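Local coordinates for protein putative hydrolase (Acinetobacter sp. NBRC 100985, PDB 4XUK) that probably hydrolyses organophosphate triesters and lactones at a two-zinc centre, as a member of the metallo-beta-lactamase superfamily, at residues A[197-202]-A[236-241]; A[201-206]-A[217-222]. The protein carries 2 engineered substitutions. All coordinates share one frame; numbering follows the deposited sequence.

Contact 1. Residues A[197-202]-A[236-241]; sequences HTPGHF and YDIDPK. With ZN (zinc ion), chain D.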
loop_
_atom_site.group_PDB
_atom_site.type_symbol
_atom_site.label_atom_id
_atom_site.label_comp_id
_atom_site.label_asym_id
_atom_site.label_seq_id
_atom_site.Cartn_x
_atom_site.Cartn_y
_atom_site.Cartn_z
ATOM N N HIS A 197 0.904 -10.150 -24.743
ATOM C CA HIS A 197 1.856 -9.095 -24.428
ATOM C C HIS A 197 3.185 -9.356 -25.128
ATOM O O HIS A 197 3.789 -8.444 -25.683
ATOM C CB HIS A 197 2.064 -9.000 -22.922
ATOM C CG HIS A 197 3.053 -7.958 -22.517
ATOM N ND1 HIS A 197 2.842 -6.609 -22.711
ATOM C CD2 HIS A 197 4.260 -8.069 -21.911
ATOM C CE1 HIS A 197 3.882 -5.936 -22.240
ATOM N NE2 HIS A 197 4.751 -6.800 -21.752
ATOM N N THR A 198 3.635 -10.609 -25.086
ATOM C CA THR A 198 4.726 -11.081 -25.937
ATOM C C THR A 198 4.316 -12.461 -26.411
ATOM O O THR A 198 3.450 -13.087 -25.794
ATOM C CB THR A 198 6.077 -11.201 -25.187
ATOM O OG1 THR A 198 5.995 -12.236 -24.204
ATOM C CG2 THR A 198 6.480 -9.871 -24.538
ATOM N N PRO A 199 4.941 -12.958 -27.489
ATOM C CA PRO A 199 4.442 -14.227 -28.034
ATOM C C PRO A 199 4.581 -15.420 -27.085
ATOM O O PRO A 199 3.856 -16.402 -27.259
ATOM C CB PRO A 199 5.284 -14.417 -29.299
ATOM C CG PRO A 199 5.661 -13.020 -29.708
ATOM C CD PRO A 199 5.892 -12.298 -28.404
ATOM N N GLY A 200 5.470 -15.340 -26.095
ATOM C CA GLY A 200 5.661 -16.448 -25.172
ATOM C C GLY A 200 5.511 -16.044 -23.716
ATOM O O GLY A 200 6.126 -16.641 -22.823
ATOM N N HIS A 201 4.681 -15.032 -23.471
ATOM C CA HIS A 201 4.448 -14.569 -22.108
ATOM C C HIS A 201 3.751 -15.654 -21.313
ATOM O O HIS A 201 2.747 -16.208 -21.764
ATOM C CB HIS A 201 3.610 -13.285 -22.104
ATOM C CG HIS A 201 3.517 -12.635 -20.758
ATOM N ND1 HIS A 201 2.640 -13.061 -19.784
ATOM C CD2 HIS A 201 4.199 -11.596 -20.222
ATOM C CE1 HIS A 201 2.783 -12.306 -18.707
ATOM N NE2 HIS A 201 3.726 -11.415 -18.945
ATOM N N PHE A 202 4.302 -15.976 -20.146
ATOM C CA PHE A 202 3.695 -16.951 -19.252
ATOM C C PHE A 202 3.547 -16.369 -17.855
ATOM O O PHE A 202 4.337 -15.508 -17.431
ATOM C CB PHE A 202 4.574 -18.201 -19.127
ATOM C CG PHE A 202 4.248 -19.301 -20.111
ATOM C CD1 PHE A 202 4.460 -19.125 -21.471
ATOM C CD2 PHE A 202 3.772 -20.527 -19.664
ATOM C CE1 PHE A 202 4.180 -20.153 -22.380
ATOM C CE2 PHE A 202 3.492 -21.554 -20.561
ATOM C CZ PHE A 202 3.691 -21.362 -21.921
ATOM N N TYR A 236 2.691 -1.277 -25.309
ATOM C CA TYR A 236 3.746 -2.251 -25.046
ATOM C C TYR A 236 3.400 -3.670 -25.520
ATOM O O TYR A 236 4.302 -4.502 -25.705
ATOM C CB TYR A 236 4.088 -2.296 -23.541
ATOM C CG TYR A 236 4.540 -0.974 -22.938
ATOM C CD1 TYR A 236 5.414 -0.136 -23.615
ATOM C CD2 TYR A 236 4.093 -0.579 -21.681
ATOM C CE1 TYR A 236 5.822 1.065 -23.060
ATOM C CE2 TYR A 236 4.499 0.615 -21.121
ATOM C CZ TYR A 236 5.364 1.431 -21.818
ATOM O OH TYR A 236 5.775 2.621 -21.264
ATOM N N ASP A 237 2.111 -3.968 -25.660
ATOM C CA ASP A 237 1.676 -5.289 -26.102
ATOM C C ASP A 237 2.144 -5.537 -27.537
ATOM O O ASP A 237 1.952 -4.691 -28.406
ATOM C CB ASP A 237 0.143 -5.404 -26.041
ATOM C CG ASP A 237 -0.397 -5.375 -24.626
ATOM O OD1 ASP A 237 0.348 -5.721 -23.684
ATOM O OD2 ASP A 237 -1.584 -5.020 -24.441
ATOM N N ILE A 238 2.770 -6.683 -27.793
ATOM C CA ILE A 238 3.164 -7.014 -29.172
ATOM C C ILE A 238 1.931 -7.433 -29.979
ATOM O O ILE A 238 1.767 -7.051 -31.153
ATOM C CB ILE A 238 4.270 -8.098 -29.220
ATOM C CG1 ILE A 238 5.589 -7.522 -28.690
ATOM C CG2 ILE A 238 4.463 -8.603 -30.648
ATOM C CD1 ILE A 238 6.676 -8.536 -28.481
ATOM N N ASP A 239 1.054 -8.207 -29.352
ATOM C CA ASP A 239 -0.253 -8.489 -29.949
ATOM C C ASP A 239 -1.329 -7.991 -28.990
ATOM O O ASP A 239 -1.747 -8.720 -28.085
ATOM C CB ASP A 239 -0.415 -9.988 -30.205
ATOM C CG ASP A 239 -1.708 -10.337 -30.948
ATOM O OD1 ASP A 239 -2.693 -9.570 -30.898
ATOM O OD2 ASP A 239 -1.740 -11.413 -31.577
ATOM N N PRO A 240 -1.777 -6.739 -29.181
ATOM C CA PRO A 240 -2.748 -6.129 -28.262
ATOM C C PRO A 240 -4.084 -6.860 -28.191
ATOM O O PRO A 240 -4.671 -6.932 -27.111
ATOM C CB PRO A 240 -2.941 -4.713 -28.830
ATOM C CG PRO A 240 -2.294 -4.718 -30.185
ATOM C CD PRO A 240 -1.227 -5.760 -30.133
ATOM N N LYS A 241 -4.559 -7.372 -29.299
ATOM C CA LYS A 241 -5.784 -8.094 -29.271
ATOM C C LYS A 241 -5.713 -9.339 -28.429
ATOM O O LYS A 241 -6.553 -9.572 -27.639
ATOM C CB LYS A 241 -6.291 -8.434 -30.660
ATOM C CG LYS A 241 -7.704 -7.970 -30.877
ATOM C CD LYS A 241 -7.889 -6.469 -30.595
ATOM C CE LYS A 241 -8.038 -6.069 -29.109
ATOM N NZ LYS A 241 -9.383 -5.950 -28.583
HETATM ZN ZN ZN D . 6.604 -6.449 -20.697
#
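H197 and D237 meet through their side chains on the buried side of this contact. ND1 of H197 gives its hydrogen to D237 OD1 at 2.8 Å. The bond is nearly straight, and OD1 lies close to the ring plane, at its edge. The carboxylate is turned almost perpendicular to the ring (89°). With CG anti to the backbone N (chi1 179°), the ring swings between D237 and the metal. Its NE2 binds a zinc ion at 2.2 Å. H108, H110 and D218 complete this site, part of the dinuclear centre of the metallo-beta-lactamase superfamily. D237 is thus a second-shell carboxylate: with the zinc on NE2 it fixes the rotation of the ring, and it would probably make NE2 a stronger ligand. A backbone bond backs up the side-chain pair, from I238 N to H197 O at 2.9 Å.

Toward solvent the contact is looser and apolar. The exposed I238 lies across P199, its CD1 touching P199 CD at 3.8 Å. T198 CG2 is only grazed, at 4.2 Å from I238 CD1. F139 of helix 134-141 packs on both P199 and I238. The hydroxyl of T198 bonds to E136 instead.

Contact 2. Residues A[201-206]-A[217-222]; sequences HFSYEL and GDIVHS. With ZN (zinc ion), chain D; ZN (zinc ion), chain C.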
loop_
_atom_site.group_PDB
_atom_site.type_symbol
_atom_site.label_atom_id
_atom_site.label_comp_id
_atom_site.label_asym_id
_atom_site.label_seq_id
_atom_site.Cartn_x
_atom_site.Cartn_y
_atom_site.Cartn_z
ATOM N N HIS A 201 4.681 -15.032 -23.471
ATOM C CA HIS A 201 4.448 -14.569 -22.108
ATOM C C HIS A 201 3.751 -15.654 -21.313
ATOM O O HIS A 201 2.747 -16.208 -21.764
ATOM C CB HIS A 201 3.610 -13.285 -22.104
ATOM C CG HIS A 201 3.517 -12.635 -20.758
ATOM N ND1 HIS A 201 2.640 -13.061 -19.784
ATOM C CD2 HIS A 201 4.199 -11.596 -20.222
ATOM C CE1 HIS A 201 2.783 -12.306 -18.707
ATOM N NE2 HIS A 201 3.726 -11.415 -18.945
ATOM N N PHE A 202 4.302 -15.976 -20.146
ATOM C CA PHE A 202 3.695 -16.951 -19.252
ATOM C C PHE A 202 3.547 -16.369 -17.855
ATOM O O PHE A 202 4.337 -15.508 -17.431
ATOM C CB PHE A 202 4.574 -18.201 -19.127
ATOM C CG PHE A 202 4.248 -19.301 -20.111
ATOM C CD1 PHE A 202 4.460 -19.125 -21.471
ATOM C CD2 PHE A 202 3.772 -20.527 -19.664
ATOM C CE1 PHE A 202 4.180 -20.153 -22.380
ATOM C CE2 PHE A 202 3.492 -21.554 -20.561
ATOM C CZ PHE A 202 3.691 -21.362 -21.921
ATOM N N SER A 203 2.554 -16.857 -17.126
ATOM C CA SER A 203 2.432 -16.539 -15.712
ATOM C C SER A 203 2.761 -17.804 -14.930
ATOM O O SER A 203 2.820 -18.886 -15.512
ATOM C CB SER A 203 1.023 -16.033 -15.387
ATOM O OG SER A 203 0.675 -14.940 -16.220
ATOM N N TYR A 204 2.978 -17.671 -13.619
ATOM C CA TYR A 204 3.371 -18.801 -12.795
ATOM C C TYR A 204 2.463 -18.911 -11.576
ATOM O O TYR A 204 2.265 -17.931 -10.850
ATOM C CB TYR A 204 4.832 -18.649 -12.355
ATOM C CG TYR A 204 5.794 -18.559 -13.513
ATOM C CD1 TYR A 204 6.139 -19.695 -14.238
ATOM C CD2 TYR A 204 6.352 -17.340 -13.891
ATOM C CE1 TYR A 204 7.015 -19.624 -15.302
ATOM C CE2 TYR A 204 7.238 -17.259 -14.960
ATOM C CZ TYR A 204 7.556 -18.403 -15.663
ATOM O OH TYR A 204 8.436 -18.341 -16.730
ATOM N N GLU A 205 1.903 -20.100 -11.357
ATOM C CA GLU A 205 1.021 -20.322 -10.210
ATOM C C GLU A 205 1.675 -21.204 -9.144
ATOM O O GLU A 205 2.209 -22.284 -9.444
ATOM C CB GLU A 205 -0.312 -20.926 -10.656
ATOM C CG GLU A 205 -1.325 -21.054 -9.517
ATOM C CD GLU A 205 -2.675 -21.545 -9.995
ATOM O OE1 GLU A 205 -2.776 -21.958 -11.169
ATOM O OE2 GLU A 205 -3.628 -21.515 -9.192
ATOM N N LEU A 206 1.634 -20.717 -7.907
ATOM C CA LEU A 206 2.153 -21.419 -6.738
ATOM C C LEU A 206 0.964 -21.786 -5.869
ATOM O O LEU A 206 0.288 -20.906 -5.340
ATOM C CB LEU A 206 3.069 -20.495 -5.927
ATOM C CG LEU A 206 4.240 -21.027 -5.077
ATOM C CD1 LEU A 206 4.294 -20.374 -3.701
ATOM C CD2 LEU A 206 4.266 -22.538 -4.963
ATOM N N GLY A 217 2.774 -11.565 -14.227
ATOM C CA GLY A 217 3.563 -10.903 -15.248
ATOM C C GLY A 217 2.814 -9.707 -15.820
ATOM O O GLY A 217 2.046 -9.040 -15.114
ATOM N N ASP A 218 3.028 -9.439 -17.100
ATOM C CA ASP A 218 2.539 -8.215 -17.719
ATOM C C ASP A 218 1.225 -8.365 -18.486
ATOM O O ASP A 218 1.088 -7.844 -19.589
ATOM C CB ASP A 218 3.599 -7.655 -18.658
ATOM C CG ASP A 218 4.714 -6.957 -17.923
ATOM O OD1 ASP A 218 4.843 -7.139 -16.690
ATOM O OD2 ASP A 218 5.441 -6.200 -18.575
ATOM N N ILE A 219 0.255 -9.052 -17.897
ATOM C CA ILE A 219 -1.079 -9.093 -18.482
ATOM C C ILE A 219 -1.832 -7.820 -18.097
ATOM O O ILE A 219 -2.988 -7.630 -18.480
ATOM C CB ILE A 219 -1.861 -10.315 -18.004
ATOM C CG1 ILE A 219 -2.048 -10.264 -16.484
ATOM C CG2 ILE A 219 -1.128 -11.599 -18.406
ATOM C CD1 ILE A 219 -2.936 -11.366 -15.947
ATOM N N VAL A 220 -1.170 -6.946 -17.335
ATOM C CA VAL A 220 -1.749 -5.652 -16.979
ATOM C C VAL A 220 -0.673 -4.639 -16.567
ATOM O O VAL A 220 0.366 -5.017 -15.992
ATOM C CB VAL A 220 -2.861 -5.813 -15.895
ATOM C CG1 VAL A 220 -2.260 -5.983 -14.497
ATOM C CG2 VAL A 220 -3.804 -4.632 -15.935
ATOM N N HIS A 221 -0.915 -3.359 -16.854
ATOM C CA HIS A 221 0.076 -2.314 -16.597
ATOM C C HIS A 221 -0.420 -1.180 -15.705
ATOM O O HIS A 221 0.252 -0.159 -15.566
ATOM C CB HIS A 221 0.579 -1.723 -17.912
ATOM C CG HIS A 221 1.537 -2.607 -18.638
ATOM N ND1 HIS A 221 1.162 -3.813 -19.185
ATOM C CD2 HIS A 221 2.865 -2.480 -18.877
ATOM C CE1 HIS A 221 2.214 -4.386 -19.744
ATOM N NE2 HIS A 221 3.258 -3.598 -19.568
ATOM N N SER A 222 -1.587 -1.350 -15.094
ATOM C CA SER A 222 -2.183 -0.263 -14.323
ATOM C C SER A 222 -3.250 -0.823 -13.402
ATOM O O SER A 222 -3.893 -1.815 -13.751
ATOM C CB SER A 222 -2.803 0.762 -15.291
ATOM O OG SER A 222 -3.805 0.165 -16.110
HETATM ZN ZN ZN D . 6.604 -6.449 -20.697
HETATM ZN ZN ZN C . 7.170 -5.114 -17.952
#
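The two-zinc centre of the metallo-beta-lactamase fold includes a bridging aspartate, D218, and this contact holds its own backbone N. H201 stands just before strand 202-208. D218 lies in the loop that follows strand 211-215. The backbone N of D218 donates to NE2 of the H201 ring at 2.8 Å. The bond is somewhat bent (N-H...N angle 155°), and separately the donor sits 23° out of the ring plane. NE2 must carry a lone pair to accept it. The other ring nitrogen, ND1, bonds to the hydroxyl of T194, so both nitrogens of this buried ring have partners. Together they fix how the ring is turned.

G217 lies against the same edge of the ring, with its carbonyl carbon 3.7 Å from H201 NE2. Its phi is positive (65°), a backbone shape that suits glycine, and its bare CA lies 3.8 Å from H201 CE1. I219 adds an apolar touch: its CG2 comes within 4.0 Å of H201 CE1.

The side chain of D218 turns to the metals. One oxygen, OD2, binds both zinc ions, at 2.1 Å from the zinc of chain C and 2.4 Å from that of chain D. The H201 bond is therefore a second-shell hold on the backbone of a bridging ligand. D112, H113 and H265 complete the site of the chain C zinc.

S203 faces the loop, but its hydroxyl bonds to the carbonyl of I216. Strand 202-208 runs antiparallel between strands 189-193 and 211-215, and Y204 pairs through its backbone with F215. Helix 240-257 packs on I219 through T246 and Q250.

Contacts 1 and 2 have centres about 11 Å apart and start from the same part of the chain, sharing H201 and F202. In sequence order come 197-202, the overlapping 201-206, then 217-222 and 236-241. The first two lead from the loop after strand 189-193 into strand 202-208. The third follows strand 211-215, and the last leads into helix 240-257. Those three strands are neighbours in one mixed sheet. Contact 2 is buried nearer the centre of the chain; contact 1 reaches the surface. They meet at the chain D zinc, where H197 NE2 and D218 OD2 lie 3.3 Å apart. Contact 1 holds the ring of H197, contact 2 the backbone N of D218, so each supports a different ligand of one metal site.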